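Local coordinates for beta-ketoacyl-[acyl-carrier-protein] synthase FabY (PDB 4CW4) that catalyses the condensation of acetyl-CoA with malonyl-ACP to give the acetoacetyl-ACP primer that starts fatty acid synthesis, at residues H28-M33 and I498-K503; R349-P354 and G360-E365; A473-S478 and S483-I488. All blocks are in the same frame, centred on the assembly; numbering follows the deposited sequence. Where two conformers were deposited one is given.

Interaction 1. Residues H28-M33 and I498-K503; sequences HGFRRM and ILPGIK
Phe30 presents the CE1–CZ corner of its ring to Ile498 and Pro500, joining the short N-terminal helix 28-33 to the loop that follows helix 482-496 in the thiolase-like ketosynthase fold. The two pieces are more than 460 residues apart in sequence. CG of Phe30 stands anti to the backbone N (chi1 175°), which sends the ring out from the helix and across to the loop. There the ring edge meets the main chain: Ile498 O lies near the ring plane, 3.4 Å from Phe30 CZ, so the carbonyl faces the positively polarised rim and not the pi cloud. The same oxygen accepts a hydrogen bond from Thr493 OG1. The side chain of Ile498 adds an apolar touch, its CB 4.3 Å from Phe30 CZ. Pro500 crosses the phenyl side chain at about a right angle and approaches the ring obliquely, with CG 3.7 Å from Phe30 CE1. Thr493 and Tyr496 of helix 482-496 also pack on the ring, so the phenyl group is buried between helix and loop. Farther along the loop the chemistry turns polar. Lys503 runs extended through chi3 and bends only at chi4 (137°), which brings its ammonium group to the last turn of helix 28-33. The main partners of that group are carboxylates: it forms salt bridges with Glu36 and Asp523. Across the contact it gives one weak hydrogen bond, from Lys503 NZ to Met33 O at 3.0 Å.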
loop_
_atom_site.group_PDB
_atom_site.type_symbol
_atom_site.label_atom_id
_atom_site.label_comp_id
_atom_site.label_asym_id
_atom_site.label_seq_id
_atom_site.Cartn_x
_atom_site.Cartn_y
_atom_site.Cartn_z
ATOM N N HIS A 28 14.214 25.720 -0.779
ATOM C CA HIS A 28 13.358 26.787 -0.236
ATOM C C HIS A 28 12.649 26.419 1.058
ATOM O O HIS A 28 12.630 27.218 1.979
ATOM C CB HIS A 28 12.357 27.274 -1.268
ATOM C CG HIS A 28 12.999 28.045 -2.370
ATOM N ND1 HIS A 28 13.470 29.330 -2.197
ATOM C CD2 HIS A 28 13.284 27.705 -3.647
ATOM C CE1 HIS A 28 14.010 29.750 -3.327
ATOM N NE2 HIS A 28 13.918 28.776 -4.221
ATOM N N GLY A 29 12.107 25.204 1.151
ATOM C CA GLY A 29 11.446 24.777 2.378
ATOM C C GLY A 29 12.420 24.737 3.543
ATOM O O GLY A 29 12.119 25.179 4.642
ATOM N N PHE A 30 13.610 24.198 3.288
ATOM C CA PHE A 30 14.670 24.182 4.276
ATOM C C PHE A 30 14.965 25.589 4.741
ATOM O O PHE A 30 15.063 25.858 5.939
ATOM C CB PHE A 30 15.929 23.542 3.682
ATOM C CG PHE A 30 17.115 23.582 4.601
ATOM C CD1 PHE A 30 17.271 22.635 5.592
ATOM C CD2 PHE A 30 18.068 24.567 4.484
ATOM C CE1 PHE A 30 18.369 22.661 6.427
ATOM C CE2 PHE A 30 19.150 24.608 5.344
ATOM C CZ PHE A 30 19.293 23.666 6.325
ATOM N N ARG A 31 15.084 26.501 3.794
ATOM C CA ARG A 31 15.397 27.870 4.151
ATOM C C ARG A 31 14.310 28.480 5.033
ATOM O O ARG A 31 14.618 29.234 5.945
ATOM C CB ARG A 31 15.624 28.730 2.917
ATOM C CG ARG A 31 16.976 28.535 2.277
ATOM C CD ARG A 31 17.116 29.514 1.129
ATOM N NE ARG A 31 16.872 28.870 -0.130
ATOM C CZ ARG A 31 16.881 29.497 -1.307
ATOM N NH1 ARG A 31 16.938 30.821 -1.378
ATOM N NH2 ARG A 31 16.758 28.798 -2.411
ATOM N N ARG A 32 13.044 28.189 4.756
ATOM C CA ARG A 32 11.983 28.674 5.642
ATOM C C ARG A 32 12.198 28.143 7.063
ATOM O O ARG A 32 11.987 28.872 8.044
ATOM C CB ARG A 32 10.598 28.265 5.136
ATOM C CG ARG A 32 9.463 28.411 6.172
ATOM C CD ARG A 32 9.222 29.848 6.533
ATOM N NE ARG A 32 8.215 30.006 7.582
ATOM C CZ ARG A 32 8.474 30.144 8.883
ATOM N NH1 ARG A 32 9.718 30.098 9.328
ATOM N NH2 ARG A 32 7.474 30.304 9.745
ATOM N N MET A 33 12.588 26.877 7.184
ATOM C CA MET A 33 12.773 26.310 8.504
ATOM C C MET A 33 13.931 26.977 9.260
ATOM O O MET A 33 13.831 27.151 10.469
ATOM C CB MET A 33 12.931 24.793 8.415
ATOM C CG MET A 33 11.664 24.138 7.910
ATOM S SD MET A 33 11.649 22.335 7.950
ATOM C CE MET A 33 12.317 21.947 6.333
ATOM N N ILE A 498 23.959 24.174 7.853
ATOM C CA ILE A 498 23.166 24.529 9.025
ATOM C C ILE A 498 22.336 23.325 9.440
ATOM O O ILE A 498 21.639 22.732 8.607
ATOM C CB ILE A 498 22.193 25.700 8.733
ATOM C CG1 ILE A 498 22.951 26.951 8.277
ATOM C CG2 ILE A 498 21.331 26.008 9.952
ATOM C CD1 ILE A 498 22.081 27.989 7.637
ATOM N N LEU A 499 22.425 22.981 10.729
ATOM C CA LEU A 499 21.582 21.956 11.340
ATOM C C LEU A 499 20.393 22.614 12.029
ATOM O O LEU A 499 20.578 23.361 12.993
ATOM C CB LEU A 499 22.365 21.166 12.374
ATOM C CG LEU A 499 21.626 19.998 13.017
ATOM C CD1 LEU A 499 21.483 18.866 12.021
ATOM C CD2 LEU A 499 22.367 19.552 14.251
ATOM N N PRO A 500 19.161 22.356 11.541
ATOM C CA PRO A 500 18.037 23.103 12.122
ATOM C C PRO A 500 17.801 22.732 13.581
ATOM O O PRO A 500 17.861 21.561 13.939
ATOM C CB PRO A 500 16.844 22.697 11.255
ATOM C CG PRO A 500 17.443 22.168 10.011
ATOM C CD PRO A 500 18.724 21.524 10.420
ATOM N N GLY A 501 17.578 23.734 14.421
ATOM C CA GLY A 501 17.245 23.483 15.811
ATOM C C GLY A 501 15.820 22.977 15.971
ATOM O O GLY A 501 15.013 23.045 15.055
ATOM N N ILE A 502 15.514 22.482 17.162
ATOM C CA ILE A 502 14.134 22.145 17.537
ATOM C C ILE A 502 13.604 23.388 18.254
ATOM O O ILE A 502 13.667 23.504 19.483
ATOM C CB ILE A 502 14.054 20.892 18.426
ATOM C CG1 ILE A 502 14.855 19.740 17.793
ATOM C CG2 ILE A 502 12.586 20.519 18.635
ATOM C CD1 ILE A 502 14.840 18.454 18.593
ATOM N N LYS A 503 13.116 24.349 17.480
ATOM C CA LYS A 503 12.880 25.692 18.030
ATOM C C LYS A 503 11.629 25.787 18.875
ATOM O O LYS A 503 11.443 26.760 19.601
ATOM C CB LYS A 503 12.848 26.728 16.907
ATOM C CG LYS A 503 14.164 26.836 16.210
ATOM C CD LYS A 503 14.157 27.872 15.104
ATOM C CE LYS A 503 15.470 27.820 14.408
ATOM N NZ LYS A 503 15.302 27.907 12.956
#

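Interaction 2. Residues R349-P354 and G360-E365; sequences RRASRP and GFTLAE
Thr362 turns its side chain toward Ala351 and Ser352, and its hydroxyl makes the nearest direct approach between 349-354 and 360-365. From CB the two branches part. OG1 lies beside the backbone N and anti to the carbonyl carbon (chi1 -68°), which puts it on the side of the other segment; CG2 is anti to the backbone N. Thr362 OG1 comes 3.6 Å from Ala351 CB and lies close to CB of Ser352 as well, but both are van der Waals contacts. Its polar partner is a water, 2.6 Å from Thr362 OG1. The water lies 2.7 Å from both Ala351 O and Gly360 O, within hydrogen-bonding reach of each, though its two protons need not serve both at once. A second water sits within hydrogen-bonding reach of the same two carbonyls, 2.7 Å from Gly360 O; Ala351 O and Gly360 O stay 4.3 Å apart. Both segments belong to the long loop between helix 334-341 and strand 366-374 of the ketosynthase fold, where the chain doubles back beside the active site: the nearest side-chain atoms of Thr362 and His477, a predicted catalytic residue, are about 6 Å apart. Val91 packs against both Ala351 and Thr362. A third water bridges the main chain of Thr362 to the serine: it accepts from Thr362 N at 3.0 Å and donates to Ser352 OG at 2.9 Å. The serine oxygen is anti to its own nitrogen (chi1 -170°) and is also hydrogen-bonded to Lys472 O, the carbonyl of the first residue of helix 472-475.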
loop_
_atom_site.group_PDB
_atom_site.type_symbol
_atom_site.label_atom_id
_atom_site.label_comp_id
_atom_site.label_asym_id
_atom_site.label_seq_id
_atom_site.Cartn_x
_atom_site.Cartn_y
_atom_site.Cartn_z
ATOM N N ARG A 349 1.392 26.989 17.103
ATOM C CA ARG A 349 2.623 26.918 16.321
ATOM C C ARG A 349 3.682 26.071 16.999
ATOM O O ARG A 349 4.626 25.631 16.344
ATOM C CB ARG A 349 3.152 28.319 16.012
ATOM C CG ARG A 349 2.167 29.061 15.115
ATOM C CD ARG A 349 2.485 30.499 14.777
ATOM N NE ARG A 349 1.527 30.928 13.745
ATOM C CZ ARG A 349 0.309 31.398 13.984
ATOM N NH1 ARG A 349 -0.112 31.582 15.233
ATOM N NH2 ARG A 349 -0.484 31.724 12.974
ATOM N N ARG A 350 3.509 25.818 18.294
ATOM C CA ARG A 350 4.448 24.976 19.039
ATOM C C ARG A 350 3.784 23.649 19.412
ATOM O O ARG A 350 4.159 23.007 20.395
ATOM C CB ARG A 350 4.952 25.709 20.277
ATOM C CG ARG A 350 5.771 26.949 19.924
ATOM C CD ARG A 350 6.183 27.731 21.151
ATOM N NE ARG A 350 7.071 26.968 22.013
ATOM C CZ ARG A 350 7.486 27.343 23.213
ATOM N NH1 ARG A 350 7.098 28.499 23.731
ATOM N NH2 ARG A 350 8.282 26.539 23.908
ATOM N N ALA A 351 2.820 23.202 18.609
ATOM C CA ALA A 351 2.144 21.944 18.931
ATOM C C ALA A 351 3.097 20.752 18.866
ATOM O O ALA A 351 2.910 19.766 19.578
ATOM C CB ALA A 351 0.965 21.711 18.021
ATOM N N SER A 352 4.097 20.855 18.000
ATOM C CA SER A 352 5.046 19.774 17.765
ATOM C C SER A 352 6.398 20.098 18.403
ATOM O O SER A 352 7.124 20.994 17.953
ATOM C CB SER A 352 5.188 19.521 16.273
ATOM O OG SER A 352 5.931 18.336 16.048
ATOM N N ARG A 353 6.699 19.349 19.465
ATOM C CA ARG A 353 7.819 19.600 20.375
ATOM C C ARG A 353 8.690 18.345 20.553
ATOM O O ARG A 353 8.730 17.760 21.639
ATOM C CB ARG A 353 7.249 20.019 21.747
ATOM C CG ARG A 353 6.623 21.403 21.751
ATOM C CD ARG A 353 5.611 21.543 22.901
ATOM N NE ARG A 353 5.024 22.873 23.060
ATOM C CZ ARG A 353 5.435 23.796 23.927
ATOM N NH1 ARG A 353 6.491 23.573 24.713
ATOM N NH2 ARG A 353 4.789 24.957 24.007
ATOM N N PRO A 354 9.292 17.853 19.463
ATOM C CA PRO A 354 10.147 16.657 19.568
ATOM C C PRO A 354 11.184 16.792 20.687
ATOM O O PRO A 354 11.843 17.811 20.776
ATOM C CB PRO A 354 10.836 16.597 18.197
ATOM C CG PRO A 354 9.957 17.384 17.280
ATOM C CD PRO A 354 9.378 18.484 18.142
ATOM N N GLY A 360 1.888 14.340 22.007
ATOM C CA GLY A 360 1.346 13.682 20.826
ATOM C C GLY A 360 1.775 14.375 19.550
ATOM O O GLY A 360 2.198 15.541 19.561
ATOM N N PHE A 361 1.653 13.659 18.437
ATOM C CA PHE A 361 2.096 14.198 17.174
ATOM C C PHE A 361 1.054 15.130 16.555
ATOM O O PHE A 361 -0.100 15.194 16.996
ATOM C CB PHE A 361 2.625 13.092 16.222
ATOM C CG PHE A 361 1.587 12.266 15.485
ATOM C CD1 PHE A 361 1.061 12.686 14.279
ATOM C CD2 PHE A 361 1.272 11.003 15.926
ATOM C CE1 PHE A 361 0.190 11.910 13.559
ATOM C CE2 PHE A 361 0.379 10.202 15.200
ATOM C CZ PHE A 361 -0.153 10.674 14.019
ATOM N N THR A 362 1.494 15.873 15.548
ATOM C CA THR A 362 0.651 16.761 14.775
ATOM C C THR A 362 0.553 16.251 13.348
ATOM O O THR A 362 1.564 16.043 12.682
ATOM C CB THR A 362 1.262 18.169 14.770
ATOM O OG1 THR A 362 1.176 18.715 16.091
ATOM C CG2 THR A 362 0.547 19.096 13.786
ATOM N N LEU A 363 -0.674 16.068 12.885
ATOM C CA LEU A 363 -0.940 15.585 11.547
ATOM C C LEU A 363 -0.595 16.660 10.513
ATOM O O LEU A 363 -0.855 17.837 10.731
ATOM C CB LEU A 363 -2.418 15.227 11.469
ATOM C CG LEU A 363 -2.915 14.479 10.257
ATOM C CD1 LEU A 363 -2.277 13.116 10.179
ATOM C CD2 LEU A 363 -4.416 14.362 10.341
ATOM N N ALA A 364 -0.029 16.249 9.380
ATOM C CA ALA A 364 0.395 17.168 8.341
ATOM C C ALA A 364 0.189 16.576 6.951
ATOM O O ALA A 364 0.097 15.360 6.779
ATOM C CB ALA A 364 1.845 17.527 8.519
ATOM N N GLU A 365 0.164 17.462 5.965
ATOM C CA GLU A 365 0.138 17.063 4.559
ATOM C C GLU A 365 1.460 17.406 3.881
ATOM O O GLU A 365 2.060 18.451 4.127
ATOM C CB GLU A 365 -1.001 17.775 3.830
ATOM C CG GLU A 365 -0.910 19.294 3.816
ATOM C CD GLU A 365 -2.117 19.994 3.203
ATOM O OE1 GLU A 365 -3.117 19.326 2.828
ATOM O OE2 GLU A 365 -2.073 21.232 3.116
HETATM O O HOH W 1 2.650 17.625 17.935
HETATM O O HOH W 2 3.245 17.351 21.340
HETATM O O HOH W 3 4.534 15.870 15.381
#

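Interaction 3. Residues A473-S478 and S483-I488; sequences AYVGHS and SADQLI
Helix 472-475 gives way at Gly476, where phi turns positive (67°), and the chain then runs through His477 and Ser478 past the side of helix 482-496, with Ser478 CA 8.0 Å from Asp485 CA. The carboxylate of Asp485 carries the contact. Its CG is anti to the carbonyl carbon (chi1 -68°), and Asp485 OD2 receives a hydrogen bond of 2.7 Å from Ser478 OG, which comes in about 45° out of the carboxylate plane. Val475 adds a methyl group, CG2 lying 3.9 Å from Asp485 OD2. Two waters draw the turn to the same oxygen. One lies within hydrogen-bonding reach of Val475 O and of Asp485 OD2 but has more acceptors near it than protons; the other donates to Gly476 O and, at 2.8 Å, to Asp485 OD2, while accepting from Ser478 N at 3.1 Å. Asp485 OD2 thus takes hydrogen bonds from Ser478 OG and one water, with a second water in reach, which would be consistent with an ionised carboxylate. These bonds fall on residues to either side of His477 in sequence, predicted to be catalytic, whose side chain packs on Cys286, the inferred nucleophile. The other carboxylate oxygen, OD1, is held by Ser366, Gln368 and Asn19, so Asp485 links the active-site turn to strands 366-374 and 10-19, while on helix 482-496 Ala484 and Leu487 pack against Phe289 of helix 288-301.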
loop_
_atom_site.group_PDB
_atom_site.type_symbol
_atom_site.label_atom_id
_atom_site.label_comp_id
_atom_site.label_asym_id
_atom_site.label_seq_id
_atom_site.Cartn_x
_atom_site.Cartn_y
_atom_site.Cartn_z
ATOM N N ALA A 473 9.127 19.156 14.077
ATOM C CA ALA A 473 8.907 20.373 14.856
ATOM C C ALA A 473 8.365 21.492 13.966
ATOM O O ALA A 473 7.551 22.327 14.402
ATOM C CB ALA A 473 10.210 20.818 15.502
ATOM N N TYR A 474 8.869 21.526 12.737
ATOM C CA TYR A 474 8.487 22.545 11.755
ATOM C C TYR A 474 7.229 22.208 10.964
ATOM O O TYR A 474 6.369 23.074 10.781
ATOM C CB TYR A 474 9.629 22.785 10.764
ATOM C CG TYR A 474 10.894 23.311 11.387
ATOM C CD1 TYR A 474 11.019 24.664 11.690
ATOM C CD2 TYR A 474 11.965 22.473 11.691
ATOM C CE1 TYR A 474 12.171 25.179 12.248
ATOM C CE2 TYR A 474 13.125 22.985 12.270
ATOM C CZ TYR A 474 13.220 24.343 12.541
ATOM O OH TYR A 474 14.354 24.875 13.104
ATOM N N VAL A 475 7.157 20.984 10.429
ATOM C CA VAL A 475 6.128 20.660 9.443
ATOM C C VAL A 475 5.175 19.559 9.878
ATOM O O VAL A 475 4.346 19.131 9.101
ATOM C CB VAL A 475 6.771 20.272 8.080
ATOM C CG1 VAL A 475 7.613 21.429 7.552
ATOM C CG2 VAL A 475 7.612 18.977 8.200
ATOM N N GLY A 476 5.270 19.138 11.128
ATOM C CA GLY A 476 4.417 18.075 11.612
ATOM C C GLY A 476 4.742 16.756 10.947
ATOM O O GLY A 476 5.803 16.597 10.330
ATOM N N HIS A 477 3.828 15.809 11.111
ATOM C CA HIS A 477 3.999 14.425 10.714
ATOM C C HIS A 477 3.115 14.118 9.514
ATOM O O HIS A 477 1.904 13.976 9.647
ATOM C CB HIS A 477 3.599 13.557 11.899
ATOM C CG HIS A 477 3.987 12.127 11.759
ATOM N ND1 HIS A 477 4.276 11.564 10.541
ATOM C CD2 HIS A 477 4.154 11.149 12.681
ATOM C CE1 HIS A 477 4.619 10.297 10.716
ATOM N NE2 HIS A 477 4.552 10.018 12.005
ATOM N N SER A 478 3.724 14.025 8.338
ATOM C CA SER A 478 2.982 13.809 7.088
ATOM C C SER A 478 2.814 12.335 6.724
ATOM O O SER A 478 2.514 11.995 5.580
ATOM C CB SER A 478 3.651 14.559 5.936
ATOM O OG SER A 478 4.976 14.085 5.779
ATOM N N SER A 483 9.336 10.604 6.191
ATOM C CA SER A 483 10.768 10.430 6.029
ATOM C C SER A 483 11.303 11.057 4.755
ATOM O O SER A 483 12.502 11.242 4.646
ATOM C CB SER A 483 11.192 8.967 6.202
ATOM O OG SER A 483 10.456 8.081 5.369
ATOM N N ALA A 484 10.436 11.429 3.824
ATOM C CA ALA A 484 10.845 12.268 2.703
ATOM C C ALA A 484 11.057 13.724 3.173
ATOM O O ALA A 484 12.002 14.369 2.768
ATOM C CB ALA A 484 9.825 12.221 1.562
ATOM N N ASP A 485 10.178 14.238 4.025
ATOM C CA ASP A 485 10.414 15.549 4.638
ATOM C C ASP A 485 11.790 15.566 5.329
ATOM O O ASP A 485 12.528 16.553 5.270
ATOM C CB ASP A 485 9.340 15.891 5.690
ATOM C CG ASP A 485 7.960 16.134 5.096
ATOM O OD1 ASP A 485 7.845 16.533 3.913
ATOM O OD2 ASP A 485 6.978 15.961 5.862
ATOM N N GLN A 486 12.115 14.474 6.022
ATOM C CA GLN A 486 13.427 14.342 6.667
ATOM C C GLN A 486 14.575 14.368 5.658
ATOM O O GLN A 486 15.533 15.134 5.808
ATOM C CB GLN A 486 13.503 13.062 7.517
ATOM C CG GLN A 486 12.550 13.012 8.703
ATOM C CD GLN A 486 12.539 11.622 9.346
ATOM O OE1 GLN A 486 11.993 10.667 8.800
ATOM N NE2 GLN A 486 13.152 11.506 10.484
ATOM N N LEU A 487 14.503 13.507 4.650
ATOM C CA LEU A 487 15.559 13.409 3.644
ATOM C C LEU A 487 15.789 14.751 2.966
ATOM O O LEU A 487 16.915 15.195 2.824
ATOM C CB LEU A 487 15.218 12.325 2.602
ATOM C CG LEU A 487 16.232 12.226 1.437
ATOM C CD1 LEU A 487 17.629 12.054 1.954
ATOM C CD2 LEU A 487 15.892 11.083 0.455
ATOM N N ILE A 488 14.724 15.427 2.588
ATOM C CA ILE A 488 14.907 16.652 1.839
ATOM C C ILE A 488 15.513 17.738 2.724
ATOM O O ILE A 488 16.386 18.487 2.274
ATOM C CB ILE A 488 13.607 17.053 1.144
ATOM C CG1 ILE A 488 13.425 16.161 -0.093
ATOM C CG2 ILE A 488 13.621 18.525 0.755
ATOM C CD1 ILE A 488 12.137 16.344 -0.782
HETATM O O HOH W 4 4.806 17.627 6.708
HETATM O O HOH W 5 6.690 14.899 8.474
#

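In the fold
All three contacts are buried; among the residues that touch, only Lys503 of interaction 1 is partly exposed. Interaction 1 is largely apolar and joins sequence-distant elements, whereas interactions 2 and 3 are local and rely on water; interaction 3 adds a direct side-chain hydrogen bond to a carboxylate, and the one direct hydrogen bond of interaction 1 is weak. Interaction 3 uses helix 482-496 and interaction 1 the loop that follows it, and Tyr474 joins them through its OH, in a hydrogen bond with Lys503 NZ and a weak one to Gly501 O. Interactions 2 and 3 meet at predicted catalytic His477, whose backbone pairs with Thr362 and Ala364. Ile502 packs on Pro354, joining interactions 1 and 2.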